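Long-range contact in putative fructosamine-3-kinase (Thermobifida fusca YX, PDB 3F7W), which probably acts as a kinase of the fructosamine kinase family, its exact substrate not being established: residues E186-N199 with V209-D222. Residues are numbered along the deposited sequence; the frame is centred on the assembly and turned at random.
With EDO (1,2-ethanediol), chain I.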
# COMPACT_ATOMS: atom_id res chain seq x y z
N GLU A 186 8.18 -7.05 -17.43
CA GLU A 186 9.11 -7.59 -16.44
C GLU A 186 8.32 -8.37 -15.38
O GLU A 186 7.10 -8.21 -15.28
CB GLU A 186 9.94 -6.46 -15.81
CG GLU A 186 9.13 -5.43 -15.04
CD GLU A 186 9.98 -4.39 -14.35
OE1 GLU A 186 10.67 -3.60 -15.05
OE2 GLU A 186 9.95 -4.37 -13.09
N PRO A 187 9.00 -9.23 -14.61
CA PRO A 187 8.23 -10.05 -13.68
C PRO A 187 7.48 -9.24 -12.62
O PRO A 187 7.95 -8.16 -12.22
CB PRO A 187 9.29 -10.95 -13.02
CG PRO A 187 10.48 -10.91 -13.98
CD PRO A 187 10.44 -9.56 -14.59
N PRO A 188 6.33 -9.75 -12.17
CA PRO A 188 5.62 -9.09 -11.08
C PRO A 188 6.48 -9.03 -9.82
O PRO A 188 7.21 -9.98 -9.51
CB PRO A 188 4.38 -9.96 -10.87
CG PRO A 188 4.52 -11.12 -11.69
CD PRO A 188 5.64 -10.97 -12.63
N ALA A 189 6.38 -7.89 -9.12
CA ALA A 189 7.05 -7.66 -7.85
C ALA A 189 6.08 -7.86 -6.68
O ALA A 189 4.86 -7.76 -6.86
CB ALA A 189 7.60 -6.24 -7.83
N ARG A 190 6.61 -8.15 -5.50
CA ARG A 190 5.82 -8.11 -4.27
C ARG A 190 5.76 -6.66 -3.81
O ARG A 190 6.70 -6.16 -3.19
CB ARG A 190 6.42 -8.98 -3.16
CG ARG A 190 6.47 -10.42 -3.48
CD ARG A 190 6.55 -11.29 -2.25
NE ARG A 190 6.82 -12.61 -2.73
CZ ARG A 190 6.66 -13.72 -2.04
NH1 ARG A 190 6.28 -13.69 -0.76
NH2 ARG A 190 6.95 -14.87 -2.63
N ILE A 191 4.67 -6.00 -4.12
CA ILE A 191 4.54 -4.58 -3.80
C ILE A 191 3.65 -4.32 -2.61
O ILE A 191 2.68 -5.07 -2.34
CB ILE A 191 4.10 -3.70 -5.04
CG1 ILE A 191 2.63 -3.89 -5.43
CG2 ILE A 191 5.08 -3.95 -6.21
CD1 ILE A 191 2.08 -2.76 -6.41
N HIS A 192 3.97 -3.23 -1.92
CA HIS A 192 3.21 -2.75 -0.78
C HIS A 192 1.76 -2.33 -1.20
O HIS A 192 0.78 -2.66 -0.52
CB HIS A 192 3.98 -1.60 -0.12
CG HIS A 192 3.27 -0.98 1.04
ND1 HIS A 192 2.28 -0.04 0.88
CD2 HIS A 192 3.43 -1.14 2.38
CE1 HIS A 192 1.84 0.34 2.07
NE2 HIS A 192 2.53 -0.31 3.00
N GLY A 193 1.65 -1.57 -2.28
CA GLY A 193 0.37 -1.19 -2.87
C GLY A 193 -0.25 0.12 -2.42
O GLY A 193 -1.20 0.58 -3.03
N ASP A 194 0.27 0.70 -1.34
CA ASP A 194 -0.16 2.01 -0.84
C ASP A 194 0.99 2.75 -0.16
O ASP A 194 0.87 3.27 0.98
CB ASP A 194 -1.34 1.84 0.12
CG ASP A 194 -2.10 3.15 0.36
OD1 ASP A 194 -2.10 4.05 -0.51
OD2 ASP A 194 -2.71 3.24 1.44
N LEU A 195 2.13 2.82 -0.86
CA LEU A 195 3.36 3.28 -0.26
C LEU A 195 3.56 4.77 -0.43
O LEU A 195 4.43 5.23 -1.18
CB LEU A 195 4.56 2.49 -0.81
CG LEU A 195 5.85 2.57 0.01
CD1 LEU A 195 5.64 1.90 1.37
CD2 LEU A 195 7.07 1.97 -0.80
N TRP A 196 2.77 5.55 0.30
CA TRP A 196 3.00 7.00 0.42
C TRP A 196 3.64 7.29 1.78
O TRP A 196 3.74 6.38 2.63
CB TRP A 196 1.70 7.80 0.19
CG TRP A 196 0.70 7.61 1.28
CD1 TRP A 196 -0.09 6.53 1.49
CD2 TRP A 196 0.42 8.54 2.33
NE1 TRP A 196 -0.87 6.73 2.62
CE2 TRP A 196 -0.58 7.96 3.15
CE3 TRP A 196 0.88 9.82 2.64
CZ2 TRP A 196 -1.08 8.61 4.28
CZ3 TRP A 196 0.38 10.46 3.76
CH2 TRP A 196 -0.60 9.86 4.55
N ASN A 197 4.10 8.53 1.98
CA ASN A 197 4.99 8.85 3.11
C ASN A 197 4.41 8.51 4.49
O ASN A 197 5.15 8.14 5.41
CB ASN A 197 5.45 10.33 3.07
CG ASN A 197 4.29 11.31 3.12
OD1 ASN A 197 3.69 11.51 4.19
ND2 ASN A 197 3.96 11.91 1.99
N GLY A 198 3.09 8.58 4.61
CA GLY A 198 2.41 8.30 5.88
C GLY A 198 2.40 6.82 6.23
O GLY A 198 2.10 6.45 7.37
N ASN A 199 2.74 5.98 5.27
CA ASN A 199 2.87 4.54 5.50
C ASN A 199 4.32 4.09 5.61
O ASN A 199 4.61 2.90 5.57
CB ASN A 199 2.10 3.76 4.42
CG ASN A 199 0.59 3.78 4.64
OD1 ASN A 199 0.11 4.00 5.77
ND2 ASN A 199 -0.17 3.59 3.54
N VAL A 209 7.27 -0.22 6.85
CA VAL A 209 6.14 0.08 5.97
C VAL A 209 4.89 -0.51 6.59
O VAL A 209 4.89 -1.66 7.04
CB VAL A 209 6.35 -0.42 4.50
CG1 VAL A 209 7.62 0.20 3.92
CG2 VAL A 209 6.42 -1.96 4.41
N ILE A 210 3.83 0.29 6.65
CA ILE A 210 2.59 -0.11 7.34
C ILE A 210 1.39 0.02 6.41
O ILE A 210 1.49 0.61 5.31
CB ILE A 210 2.37 0.70 8.64
CG1 ILE A 210 2.29 2.20 8.34
CG2 ILE A 210 3.44 0.37 9.71
CD1 ILE A 210 1.65 3.05 9.46
N ASP A 211 0.27 -0.57 6.83
CA ASP A 211 -0.97 -0.45 6.12
C ASP A 211 -0.90 -0.88 4.63
O ASP A 211 -1.37 -0.18 3.74
CB ASP A 211 -1.50 0.98 6.27
CG ASP A 211 -1.71 1.39 7.73
OD1 ASP A 211 -1.93 0.52 8.61
OD2 ASP A 211 -1.64 2.60 7.96
N PRO A 212 -0.36 -2.07 4.36
CA PRO A 212 -0.22 -2.49 2.97
C PRO A 212 -1.53 -2.86 2.30
O PRO A 212 -2.50 -3.26 2.96
CB PRO A 212 0.63 -3.77 3.07
CG PRO A 212 0.22 -4.36 4.36
CD PRO A 212 0.12 -3.13 5.28
N ALA A 213 -1.55 -2.73 0.97
CA ALA A 213 -2.59 -3.29 0.10
C ALA A 213 -1.81 -4.23 -0.85
O ALA A 213 -1.70 -4.02 -2.07
CB ALA A 213 -3.36 -2.18 -0.65
N ALA A 214 -1.22 -5.27 -0.26
CA ALA A 214 -0.13 -5.99 -0.89
C ALA A 214 -0.62 -6.88 -2.03
O ALA A 214 -1.67 -7.53 -1.94
CB ALA A 214 0.68 -6.82 0.16
N HIS A 215 0.17 -6.92 -3.11
CA HIS A 215 -0.12 -7.81 -4.21
C HIS A 215 1.05 -7.88 -5.16
O HIS A 215 2.03 -7.14 -5.00
CB HIS A 215 -1.40 -7.35 -4.97
CG HIS A 215 -1.33 -5.95 -5.52
ND1 HIS A 215 -1.52 -4.84 -4.74
CD2 HIS A 215 -1.12 -5.48 -6.78
CE1 HIS A 215 -1.46 -3.75 -5.48
NE2 HIS A 215 -1.23 -4.10 -6.72
N GLY A 216 0.93 -8.79 -6.13
CA GLY A 216 1.84 -8.83 -7.27
C GLY A 216 1.51 -7.67 -8.18
O GLY A 216 0.39 -7.56 -8.69
N GLY A 217 2.48 -6.78 -8.37
CA GLY A 217 2.26 -5.51 -9.08
C GLY A 217 3.55 -5.10 -9.76
O GLY A 217 4.56 -5.80 -9.65
N HIS A 218 3.51 -3.98 -10.46
CA HIS A 218 4.71 -3.43 -11.02
C HIS A 218 5.46 -2.71 -9.92
O HIS A 218 4.89 -1.87 -9.23
CB HIS A 218 4.38 -2.47 -12.17
CG HIS A 218 5.51 -2.28 -13.12
ND1 HIS A 218 6.75 -1.83 -12.72
CD2 HIS A 218 5.59 -2.52 -14.45
CE1 HIS A 218 7.54 -1.76 -13.79
NE2 HIS A 218 6.86 -2.16 -14.85
N ARG A 219 6.73 -3.03 -9.75
CA ARG A 219 7.52 -2.39 -8.68
C ARG A 219 7.58 -0.87 -8.81
O ARG A 219 7.68 -0.18 -7.82
CB ARG A 219 8.92 -2.99 -8.61
CG ARG A 219 9.80 -2.81 -9.84
CD ARG A 219 10.81 -3.98 -9.96
NE ARG A 219 11.83 -3.77 -10.98
CZ ARG A 219 13.08 -3.34 -10.77
NH1 ARG A 219 13.51 -3.02 -9.56
NH2 ARG A 219 13.92 -3.19 -11.79
N GLU A 220 7.49 -0.35 -10.04
CA GLU A 220 7.42 1.10 -10.27
C GLU A 220 6.24 1.76 -9.55
O GLU A 220 6.33 2.92 -9.20
CB GLU A 220 7.45 1.45 -11.76
CG GLU A 220 8.84 1.18 -12.41
CD GLU A 220 8.89 1.40 -13.93
OE1 GLU A 220 8.12 2.24 -14.46
OE2 GLU A 220 9.72 0.75 -14.57
N ALA A 221 5.16 1.01 -9.29
CA ALA A 221 4.00 1.52 -8.57
C ALA A 221 4.40 2.08 -7.21
O ALA A 221 4.03 3.19 -6.86
CB ALA A 221 2.90 0.42 -8.40
N ASP A 222 5.15 1.30 -6.45
CA ASP A 222 5.50 1.73 -5.08
C ASP A 222 6.38 2.98 -5.10
O ASP A 222 6.18 3.92 -4.34
CB ASP A 222 6.23 0.60 -4.31
CG ASP A 222 5.26 -0.45 -3.67
OD1 ASP A 222 4.02 -0.29 -3.68
OD2 ASP A 222 5.79 -1.45 -3.13
C1 EDO I . 11.15 -8.91 -9.78
O1 EDO I . 10.03 -9.35 -9.02
C2 EDO I . 10.95 -7.45 -10.19
O2 EDO I . 10.26 -7.33 -11.44
O HOH W 1 7.79 -5.18 -11.65
O HOH W 2 11.57 -1.22 -13.80
O HOH W 3 13.14 -4.45 -14.37
O HOH W 4 -3.42 1.28 3.12
O HOH W 5 2.18 1.78 -3.57
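Asp222 OD1 is gripped twice: by Gly193 N at 3.0 Å, in a nearly straight bond (171° at the hydrogen), and by water 5, which in turn accepts from Leu195 N. Asp222 OD2 takes His192 N at 2.8 Å and also His113 from helix 99-114. Both amides of 186-199 approach syn lone pairs, so the carboxylate spans two successive amides just after strand 189-191, which is likely to steady the backbone there. The first torsion of His192 (chi1 178°) sets CG beside its carbonyl carbon and carries the ring to Ile210 and Pro212, where NE2 donates to Ile210 O at 2.7 Å; the oxygen lies in the ring plane, whereas the donor stands well above the carbonyl plane. His192 ND1 accepts from Asp194 N, while Pro212 CA and Leu195 CD1 cover opposite ring faces. Shortened to an alanine here, the side chain would probably leave Ile210 O and Asp194 N without their ring partners and a gap between Pro212 and Leu195. Upstream, Ala189-Gly217 and Ile191-His215 are antiparallel hydrogen-bonded pairs (Ala189 N to Gly217 O, 2.8 Å), and Ile191 CG1 makes a CH-pi contact 11° off the His215 ring normal. At the far end Ile210 N donates to Asn199 O at 2.9 Å, while Asp211 OD1 salt-bridges Lys45. Sequence and topology are consistent with a protein-kinase-like active site: 192-199 as catalytic loop, Asp194 at its aspartate position, Asp211 at the DFG-aspartate position, and Asp222 as the helical aspartate holding the loop's backbone.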